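Local coordinates for transferrin binding protein B (Actinobacillus suis, PDB 3PQU) that probably binds host transferrin at the outer membrane surface as a lipoprotein, serving in the acquisition of iron, at residues P49-A54 / G197-A202; P66-E71 / V182-E187; D128-E133 / F145-D150. All blocks are in the same frame, centred on the assembly; numbering follows the deposited sequence.

Contact 1: residues P49-A54 / G197-A202; sequences PRRNRA and GKNVAA
Arg51 reaches across to Asn199 and Lys198 with both its backbone and its side chain. Its backbone N gives a nearly straight bond to Asn199 O, 2.8 Å long. CB then rests against that same carbonyl oxygen. CG lies anti to the backbone N (chi1 -169°), and CD passes Lys198 O at 3.4 Å. The chain bends at chi3 (62°), which turns the guanidinium side-on to Asn199. NE reaches Asn199 OD1 at 3.2 Å and makes a weak bond to Lys198 O. NH2 makes the shorter bond, 2.8 Å to Asn199 OD1. That oxygen lies in the guanidinium plane, but both nitrogens approach it from one face of the amide. The remaining nitrogen, NH1, bonds to Asp67 O. Arg53 CG lies over one face of the Arg51 guanidinium. Asn199 ND2 sits over a face of the Arg53 guanidinium, offset toward the rim and 3.9 Å from Arg53 CZ, with the two planes 16° apart. At the other end of the pairing, Ala201 N bonds to Pro49 O, and Pro49 CD packs on Ala201 CB at 3.8 Å. Arg50 and Val200 thus form an isolated beta bridge between two loops, one from the N-lobe handle family region and one from the N-lobe barrel region.

Contact 2: residues P66-E71 / V182-E187; sequences PDTTDE and VKTSYE
Thr68 O is gripped from the 182-187 side by Thr184 N, at 2.9 Å with an N-H...O angle of 162°. A water that accepts from Ser185 N adds a weak bond to the same oxygen. Lys183 CA also points its hydrogen there, at 3.3 Å. Thr184 OG1 lies 3.5 Å from Thr68 CB, and Thr184 CG2 packs near Thr68 O. The two threonine side chains cross at about a right angle. Next comes a short antiparallel pairing, in which strand 69-70 adds a short strand from the handle family region to the end of strand 170-183 of the N-lobe barrel sheet. Asp70 and Val182 are its hydrogen-bonded pair. Asp70 N bonds to Val182 O at 3.1 Å, and Val182 N returns a bond to Asp70 O at 3.0 Å. Their CB atoms meet on one face of the sheet. With CG anti to the backbone N (chi1 -170°), the Asp70 carboxylate is placed so that OD1 accepts from Arg50 N. Thr69 and Lys183 form the non-hydrogen-bonded pair on the other face, where Thr69 CG2 touches Lys183 CG at 4.1 Å. From Lys183 itself a type I turn runs to Tyr186, closed by the bond from Tyr186 N to Lys183 O.

Contact 3: residues D128-E133 / F145-D150; sequences DESYSE and FKNGID
Tyr131 and Asp150 both turn CG anti to the backbone N (chi1 174° and -172°), and their side chains run side by side in the same direction. Their CB atoms are 3.9 Å apart. Asp150 OD1 lies 3.6 Å from Tyr131 CD2, with ring and carboxylate planes 20° apart. Lys97 joins both groups: it makes a salt bridge to Asp150 OD1 and a cation-pi contact with the Tyr131 ring. The backbones pair at both ends. Asp128 and Asp150 exchange two bonds, the shorter from Asp128 N to Asp150 O at 2.8 Å. Glu133 and Lys146 form a second antiparallel hydrogen-bonded pair. The register shifts by one residue between them. Tyr131 N bonds to Gly148 O within the irregular part. Gly148 has a positive phi, at which a CB would run into the carbonyl O of Asn147. Asn147 OD1 lies against Ser132 CB at 3.5 Å, and a water donates to Asn147 OD1 at 2.7 Å. The same water bonds to Ser130 OG. Asp128 OD1 accepts from Ser130 N, forming an Asx turn, and also bonds to Ser100 OG, while OD2 bonds to Thr98 OG1. A water links Glu133 OE2 to Lys146 NZ, so these opposite charges meet through solvent and not directly. Asp150, by contrast, has a direct cationic partner in Lys97. That neighbour would probably favour its charged carboxylate form and hold it beside the tyrosine.

From the N terminus, strand 43-47 of the five-stranded handle sheet leads into 49-54, the first half of contact 1. Strand 69-70 then supplies the first half of contact 2. The chain runs on through the handle, and contact 3 closes the shortest loop, running from the base of hairpin 133-136/142-146 to strands 121-128 and 150-157. Segment 182-187, at the end of strand 170-183, closes contact 2, and 197-202 closes contact 1. The three loops therefore nest, with contact 3 innermost, and none cross. Contacts 1 and 2 tie the handle region to the barrel region, while contact 3 stays in the handle. Contact 1 touches both others, through Lys198 with Glu187 and through Arg50 with Ile149.

Contact 1: residues P49-A54 / G197-A202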
loop_
_atom_site.group_PDB
_atom_site.type_symbol
_atom_site.label_atom_id
_atom_site.label_comp_id
_atom_site.label_asym_id
_atom_site.label_seq_id
_atom_site.Cartn_x
_atom_site.Cartn_y
_atom_site.Cartn_z
ATOM N N PRO A 49 -6.624 -0.407 24.767
ATOM C CA PRO A 49 -7.796 -0.195 25.643
ATOM C C PRO A 49 -7.432 -0.035 27.118
ATOM O O PRO A 49 -6.489 -0.683 27.604
ATOM C CB PRO A 49 -8.633 -1.473 25.437
ATOM C CG PRO A 49 -8.275 -1.935 24.049
ATOM C CD PRO A 49 -6.776 -1.628 23.945
ATOM N N ARG A 50 -8.181 0.835 27.803
ATOM C CA ARG A 50 -7.956 1.218 29.206
ATOM C C ARG A 50 -9.328 1.258 29.850
ATOM O O ARG A 50 -10.233 1.873 29.308
ATOM C CB ARG A 50 -7.346 2.633 29.271
ATOM C CG ARG A 50 -5.836 2.723 28.986
ATOM C CD ARG A 50 -5.457 3.996 28.233
ATOM N NE ARG A 50 -5.713 5.249 28.955
ATOM C CZ ARG A 50 -4.892 5.776 29.859
ATOM N NH1 ARG A 50 -3.759 5.159 30.195
ATOM N NH2 ARG A 50 -5.209 6.914 30.452
ATOM N N ARG A 51 -9.494 0.620 31.002
ATOM C CA ARG A 51 -10.818 0.603 31.646
ATOM C C ARG A 51 -11.156 1.956 32.263
ATOM O O ARG A 51 -10.293 2.604 32.837
ATOM C CB ARG A 51 -10.901 -0.480 32.720
ATOM C CG ARG A 51 -12.328 -0.713 33.236
ATOM C CD ARG A 51 -12.377 -1.941 34.116
ATOM N NE ARG A 51 -11.537 -1.809 35.310
ATOM C CZ ARG A 51 -11.977 -1.321 36.466
ATOM N NH1 ARG A 51 -13.229 -0.902 36.567
ATOM N NH2 ARG A 51 -11.167 -1.232 37.511
ATOM N N ASN A 52 -12.399 2.400 32.117
ATOM C CA ASN A 52 -12.851 3.591 32.818
ATOM C C ASN A 52 -13.155 3.178 34.243
ATOM O O ASN A 52 -14.104 2.421 34.491
ATOM C CB ASN A 52 -14.118 4.180 32.179
ATOM C CG ASN A 52 -14.549 5.483 32.843
ATOM O OD1 ASN A 52 -13.902 5.944 33.794
ATOM N ND2 ASN A 52 -15.642 6.083 32.353
ATOM N N ARG A 53 -12.370 3.694 35.178
ATOM C CA ARG A 53 -12.544 3.376 36.594
ATOM C C ARG A 53 -13.457 4.336 37.381
ATOM O O ARG A 53 -13.649 4.167 38.594
ATOM C CB ARG A 53 -11.156 3.249 37.238
ATOM C CG ARG A 53 -10.324 2.153 36.523
ATOM C CD ARG A 53 -8.829 2.304 36.744
ATOM N NE ARG A 53 -8.524 2.344 38.166
ATOM C CZ ARG A 53 -7.311 2.532 38.669
ATOM N NH1 ARG A 53 -6.267 2.687 37.862
ATOM N NH2 ARG A 53 -7.148 2.566 39.984
ATOM N N ALA A 54 -14.032 5.326 36.695
ATOM C CA ALA A 54 -14.868 6.346 37.361
ATOM C C ALA A 54 -16.100 5.712 38.003
ATOM O O ALA A 54 -16.584 4.664 37.555
ATOM C CB ALA A 54 -15.276 7.437 36.380
ATOM N N GLY A 197 -5.088 -7.030 31.425
ATOM C CA GLY A 197 -6.439 -7.126 30.884
ATOM C C GLY A 197 -7.538 -6.582 31.790
ATOM O O GLY A 197 -8.679 -6.406 31.349
ATOM N N LYS A 198 -7.209 -6.320 33.056
ATOM C CA LYS A 198 -8.223 -5.892 34.019
ATOM C C LYS A 198 -8.428 -4.377 34.016
ATOM O O LYS A 198 -9.558 -3.893 34.014
ATOM C CB LYS A 198 -7.870 -6.367 35.435
ATOM C CG LYS A 198 -7.933 -7.884 35.638
ATOM C CD LYS A 198 -7.659 -8.201 37.105
ATOM C CE LYS A 198 -7.771 -9.668 37.430
ATOM N NZ LYS A 198 -9.175 -10.171 37.434
ATOM N N ASN A 199 -7.337 -3.623 34.050
ATOM C CA ASN A 199 -7.442 -2.161 34.038
ATOM C C ASN A 199 -6.863 -1.600 32.741
ATOM O O ASN A 199 -7.261 -0.530 32.277
ATOM C CB ASN A 199 -6.715 -1.557 35.235
ATOM C CG ASN A 199 -7.511 -1.683 36.538
ATOM O OD1 ASN A 199 -8.652 -2.142 36.548
ATOM N ND2 ASN A 199 -6.909 -1.249 37.635
ATOM N N VAL A 200 -5.900 -2.333 32.192
ATOM C CA VAL A 200 -5.204 -1.955 30.964
ATOM C C VAL A 200 -5.064 -3.239 30.168
ATOM O O VAL A 200 -4.953 -4.311 30.754
ATOM C CB VAL A 200 -3.820 -1.315 31.279
ATOM C CG1 VAL A 200 -3.019 -1.027 29.998
ATOM C CG2 VAL A 200 -4.006 -0.023 32.096
ATOM N N ALA A 201 -5.119 -3.138 28.839
ATOM C CA ALA A 201 -5.117 -4.319 27.995
ATOM C C ALA A 201 -3.815 -5.093 28.206
ATOM O O ALA A 201 -2.776 -4.498 28.508
ATOM C CB ALA A 201 -5.270 -3.922 26.515
ATOM N N ALA A 202 -3.869 -6.410 28.043
ATOM C CA ALA A 202 -2.636 -7.182 27.959
ATOM C C ALA A 202 -2.069 -6.913 26.557
ATOM O O ALA A 202 -2.787 -7.038 25.560
ATOM C CB ALA A 202 -2.921 -8.659 28.148
HETATM O O HOH W 1 -7.476 2.441 33.387
#

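Contact 2: residues P66-E71 / V182-E187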
loop_
_atom_site.group_PDB
_atom_site.type_symbol
_atom_site.label_atom_id
_atom_site.label_comp_id
_atom_site.label_asym_id
_atom_site.label_seq_id
_atom_site.Cartn_x
_atom_site.Cartn_y
_atom_site.Cartn_z
ATOM N N PRO A 66 -19.343 0.110 38.320
ATOM C CA PRO A 66 -18.242 0.667 37.528
ATOM C C PRO A 66 -17.997 -0.207 36.296
ATOM O O PRO A 66 -18.282 -1.390 36.346
ATOM C CB PRO A 66 -17.057 0.587 38.488
ATOM C CG PRO A 66 -17.674 0.662 39.839
ATOM C CD PRO A 66 -18.976 -0.074 39.733
ATOM N N ASP A 67 -17.517 0.364 35.200
ATOM C CA ASP A 67 -17.325 -0.416 33.990
ATOM C C ASP A 67 -16.509 -1.674 34.289
ATOM O O ASP A 67 -15.539 -1.636 35.060
ATOM C CB ASP A 67 -16.578 0.406 32.931
ATOM C CG ASP A 67 -17.401 1.549 32.395
ATOM O OD1 ASP A 67 -18.492 1.803 32.947
ATOM O OD2 ASP A 67 -16.956 2.198 31.427
ATOM N N THR A 68 -16.903 -2.791 33.683
ATOM C CA THR A 68 -16.122 -4.025 33.789
ATOM C C THR A 68 -15.341 -4.333 32.520
ATOM O O THR A 68 -14.601 -5.312 32.487
ATOM C CB THR A 68 -17.013 -5.239 34.040
ATOM O OG1 THR A 68 -17.931 -5.377 32.937
ATOM C CG2 THR A 68 -17.797 -5.067 35.357
ATOM N N THR A 69 -15.526 -3.530 31.471
ATOM C CA THR A 69 -14.877 -3.790 30.188
ATOM C C THR A 69 -14.419 -2.530 29.458
ATOM O O THR A 69 -14.898 -1.434 29.719
ATOM C CB THR A 69 -15.850 -4.472 29.222
ATOM O OG1 THR A 69 -16.883 -3.543 28.881
ATOM C CG2 THR A 69 -16.474 -5.719 29.850
ATOM N N ASP A 70 -13.518 -2.713 28.498
ATOM C CA ASP A 70 -13.275 -1.707 27.472
ATOM C C ASP A 70 -12.955 -2.464 26.189
ATOM O O ASP A 70 -11.903 -3.106 26.065
ATOM C CB ASP A 70 -12.140 -0.739 27.842
ATOM C CG ASP A 70 -12.050 0.443 26.876
ATOM O OD1 ASP A 70 -10.936 0.773 26.410
ATOM O OD2 ASP A 70 -13.105 1.030 26.554
ATOM N N GLU A 71 -13.872 -2.379 25.236
ATOM C CA GLU A 71 -13.899 -3.293 24.101
ATOM C C GLU A 71 -13.009 -2.858 22.954
ATOM O O GLU A 71 -12.709 -1.685 22.798
ATOM C CB GLU A 71 -15.350 -3.455 23.601
ATOM C CG GLU A 71 -16.256 -4.057 24.651
ATOM C CD GLU A 71 -17.667 -4.276 24.123
ATOM O OE1 GLU A 71 -18.492 -4.862 24.857
ATOM O OE2 GLU A 71 -17.943 -3.869 22.968
ATOM N N VAL A 182 -10.204 -5.275 27.198
ATOM C CA VAL A 182 -10.160 -5.274 28.653
ATOM C C VAL A 182 -11.422 -5.895 29.246
ATOM O O VAL A 182 -12.521 -5.596 28.797
ATOM C CB VAL A 182 -9.962 -3.835 29.183
ATOM C CG1 VAL A 182 -10.434 -3.712 30.642
ATOM C CG2 VAL A 182 -8.482 -3.401 29.035
ATOM N N LYS A 183 -11.253 -6.784 30.225
ATOM C CA LYS A 183 -12.369 -7.325 31.021
ATOM C C LYS A 183 -11.871 -7.597 32.431
ATOM O O LYS A 183 -10.871 -8.289 32.611
ATOM C CB LYS A 183 -12.849 -8.681 30.461
ATOM C CG LYS A 183 -13.663 -8.606 29.206
ATOM C CD LYS A 183 -13.918 -9.989 28.649
ATOM C CE LYS A 183 -14.607 -9.928 27.291
ATOM N NZ LYS A 183 -15.073 -11.286 26.831
ATOM N N THR A 184 -12.574 -7.109 33.437
ATOM C CA THR A 184 -12.150 -7.364 34.808
ATOM C C THR A 184 -12.194 -8.870 35.130
ATOM O O THR A 184 -11.537 -9.336 36.059
ATOM C CB THR A 184 -13.009 -6.584 35.826
ATOM O OG1 THR A 184 -14.390 -6.870 35.586
ATOM C CG2 THR A 184 -12.773 -5.081 35.699
ATOM N N SER A 185 -12.963 -9.635 34.360
ATOM C CA SER A 185 -13.018 -11.080 34.575
ATOM C C SER A 185 -11.769 -11.830 34.071
ATOM O O SER A 185 -11.573 -12.995 34.411
ATOM C CB SER A 185 -14.275 -11.682 33.929
ATOM O OG SER A 185 -14.307 -11.399 32.540
ATOM N N TYR A 186 -10.935 -11.184 33.257
ATOM C CA TYR A 186 -9.735 -11.847 32.745
ATOM C C TYR A 186 -8.813 -12.273 33.868
ATOM O O TYR A 186 -8.517 -11.491 34.774
ATOM C CB TYR A 186 -8.962 -10.937 31.790
ATOM C CG TYR A 186 -9.504 -10.905 30.377
ATOM C CD1 TYR A 186 -10.076 -12.033 29.795
ATOM C CD2 TYR A 186 -9.404 -9.755 29.613
ATOM C CE1 TYR A 186 -10.535 -12.002 28.479
ATOM C CE2 TYR A 186 -9.880 -9.712 28.310
ATOM C CZ TYR A 186 -10.438 -10.817 27.760
ATOM O OH TYR A 186 -10.890 -10.716 26.476
ATOM N N GLU A 187 -8.365 -13.520 33.820
ATOM C CA GLU A 187 -7.308 -13.972 34.718
ATOM C C GLU A 187 -6.158 -14.533 33.873
ATOM O O GLU A 187 -6.015 -15.745 33.741
ATOM C CB GLU A 187 -7.848 -15.024 35.687
ATOM C CG GLU A 187 -8.929 -14.503 36.641
ATOM C CD GLU A 187 -8.396 -13.495 37.665
ATOM O OE1 GLU A 187 -7.160 -13.352 37.803
ATOM O OE2 GLU A 187 -9.219 -12.839 38.340
HETATM O O HOH W 2 -15.630 -8.420 33.009
#

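Contact 3: residues D128-E133 / F145-D150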
loop_
_atom_site.group_PDB
_atom_site.type_symbol
_atom_site.label_atom_id
_atom_site.label_comp_id
_atom_site.label_asym_id
_atom_site.label_seq_id
_atom_site.Cartn_x
_atom_site.Cartn_y
_atom_site.Cartn_z
ATOM N N ASP A 128 3.038 5.895 26.184
ATOM C CA ASP A 128 3.458 6.566 27.407
ATOM C C ASP A 128 3.267 5.533 28.518
ATOM O O ASP A 128 2.185 4.973 28.675
ATOM C CB ASP A 128 2.590 7.819 27.640
ATOM C CG ASP A 128 3.009 8.625 28.869
ATOM O OD1 ASP A 128 3.480 8.040 29.855
ATOM O OD2 ASP A 128 2.836 9.855 28.876
ATOM N N GLU A 129 4.316 5.243 29.269
ATOM C CA GLU A 129 4.225 4.202 30.296
ATOM C C GLU A 129 3.153 4.501 31.351
ATOM O O GLU A 129 2.552 3.585 31.903
ATOM C CB GLU A 129 5.566 4.053 31.014
ATOM C CG GLU A 129 5.561 3.066 32.149
ATOM C CD GLU A 129 6.940 2.921 32.783
ATOM O OE1 GLU A 129 7.926 2.742 32.037
ATOM O OE2 GLU A 129 7.043 2.984 34.029
ATOM N N SER A 130 2.940 5.774 31.669
ATOM C CA SER A 130 2.002 6.094 32.736
ATOM C C SER A 130 1.370 7.451 32.548
ATOM O O SER A 130 1.985 8.481 32.859
ATOM C CB SER A 130 2.684 6.021 34.115
ATOM O OG SER A 130 1.723 6.146 35.159
ATOM N N TYR A 131 0.120 7.435 32.096
ATOM C CA TYR A 131 -0.616 8.652 31.745
ATOM C C TYR A 131 -2.037 8.614 32.312
ATOM O O TYR A 131 -2.778 7.654 32.137
ATOM C CB TYR A 131 -0.666 8.843 30.210
ATOM C CG TYR A 131 -1.540 10.021 29.800
ATOM C CD1 TYR A 131 -1.080 11.338 29.933
ATOM C CD2 TYR A 131 -2.830 9.825 29.317
ATOM C CE1 TYR A 131 -1.887 12.423 29.589
ATOM C CE2 TYR A 131 -3.646 10.910 28.959
ATOM C CZ TYR A 131 -3.166 12.196 29.097
ATOM O OH TYR A 131 -3.959 13.258 28.748
ATOM N N SER A 132 -2.416 9.678 32.986
ATOM C CA SER A 132 -3.662 9.704 33.721
ATOM C C SER A 132 -4.666 10.600 33.002
ATOM O O SER A 132 -4.395 11.773 32.753
ATOM C CB SER A 132 -3.387 10.232 35.139
ATOM O OG SER A 132 -4.592 10.455 35.837
ATOM N N GLU A 133 -5.816 10.047 32.642
ATOM C CA GLU A 133 -6.885 10.862 32.065
ATOM C C GLU A 133 -8.043 10.931 33.041
ATOM O O GLU A 133 -8.651 9.911 33.379
ATOM C CB GLU A 133 -7.379 10.298 30.722
ATOM C CG GLU A 133 -8.480 11.152 30.082
ATOM C CD GLU A 133 -9.126 10.495 28.864
ATOM O OE1 GLU A 133 -9.750 11.211 28.048
ATOM O OE2 GLU A 133 -9.016 9.263 28.726
ATOM N N PHE A 145 -12.022 8.151 34.328
ATOM C CA PHE A 145 -10.748 7.994 35.000
ATOM C C PHE A 145 -10.024 6.776 34.480
ATOM O O PHE A 145 -10.426 5.652 34.768
ATOM C CB PHE A 145 -10.920 7.867 36.513
ATOM C CG PHE A 145 -9.633 7.556 37.229
ATOM C CD1 PHE A 145 -8.457 8.205 36.873
ATOM C CD2 PHE A 145 -9.592 6.614 38.243
ATOM C CE1 PHE A 145 -7.257 7.920 37.515
ATOM C CE2 PHE A 145 -8.393 6.320 38.895
ATOM C CZ PHE A 145 -7.228 6.974 38.534
ATOM N N LYS A 146 -8.969 7.015 33.702
ATOM C CA LYS A 146 -8.139 5.955 33.140
ATOM C C LYS A 146 -6.679 6.265 33.485
ATOM O O LYS A 146 -6.294 7.428 33.606
ATOM C CB LYS A 146 -8.344 5.859 31.626
ATOM C CG LYS A 146 -9.806 5.580 31.194
ATOM C CD LYS A 146 -9.959 5.601 29.658
ATOM C CE LYS A 146 -11.310 5.038 29.214
ATOM N NZ LYS A 146 -11.484 5.137 27.738
ATOM N N ASN A 147 -5.874 5.228 33.662
ATOM C CA ASN A 147 -4.491 5.425 34.077
ATOM C C ASN A 147 -3.583 4.294 33.643
ATOM O O ASN A 147 -4.060 3.227 33.272
ATOM C CB ASN A 147 -4.393 5.634 35.592
ATOM C CG ASN A 147 -3.076 6.296 35.993
ATOM O OD1 ASN A 147 -2.409 6.912 35.167
ATOM N ND2 ASN A 147 -2.698 6.153 37.251
ATOM N N GLY A 148 -2.269 4.534 33.644
ATOM C CA GLY A 148 -1.332 3.528 33.186
ATOM C C GLY A 148 -0.920 3.704 31.723
ATOM O O GLY A 148 -0.897 4.821 31.206
ATOM N N ILE A 149 -0.565 2.606 31.061
ATOM C CA ILE A 149 -0.102 2.679 29.657
ATOM C C ILE A 149 -1.121 3.365 28.753
ATOM O O ILE A 149 -2.314 3.084 28.828
ATOM C CB ILE A 149 0.283 1.286 29.103
ATOM C CG1 ILE A 149 1.609 0.829 29.729
ATOM C CG2 ILE A 149 0.397 1.265 27.543
ATOM C CD1 ILE A 149 1.971 -0.607 29.373
ATOM N N ASP A 150 -0.646 4.291 27.927
ATOM C CA ASP A 150 -1.493 4.948 26.938
ATOM C C ASP A 150 -0.744 4.974 25.632
ATOM O O ASP A 150 0.363 5.508 25.575
ATOM C CB ASP A 150 -1.803 6.399 27.340
ATOM C CG ASP A 150 -2.845 7.033 26.435
ATOM O OD1 ASP A 150 -2.702 8.212 26.046
ATOM O OD2 ASP A 150 -3.812 6.332 26.101
HETATM O O HOH W 3 -0.117 8.257 35.630
HETATM O O HOH W 4 -10.202 7.665 26.282
#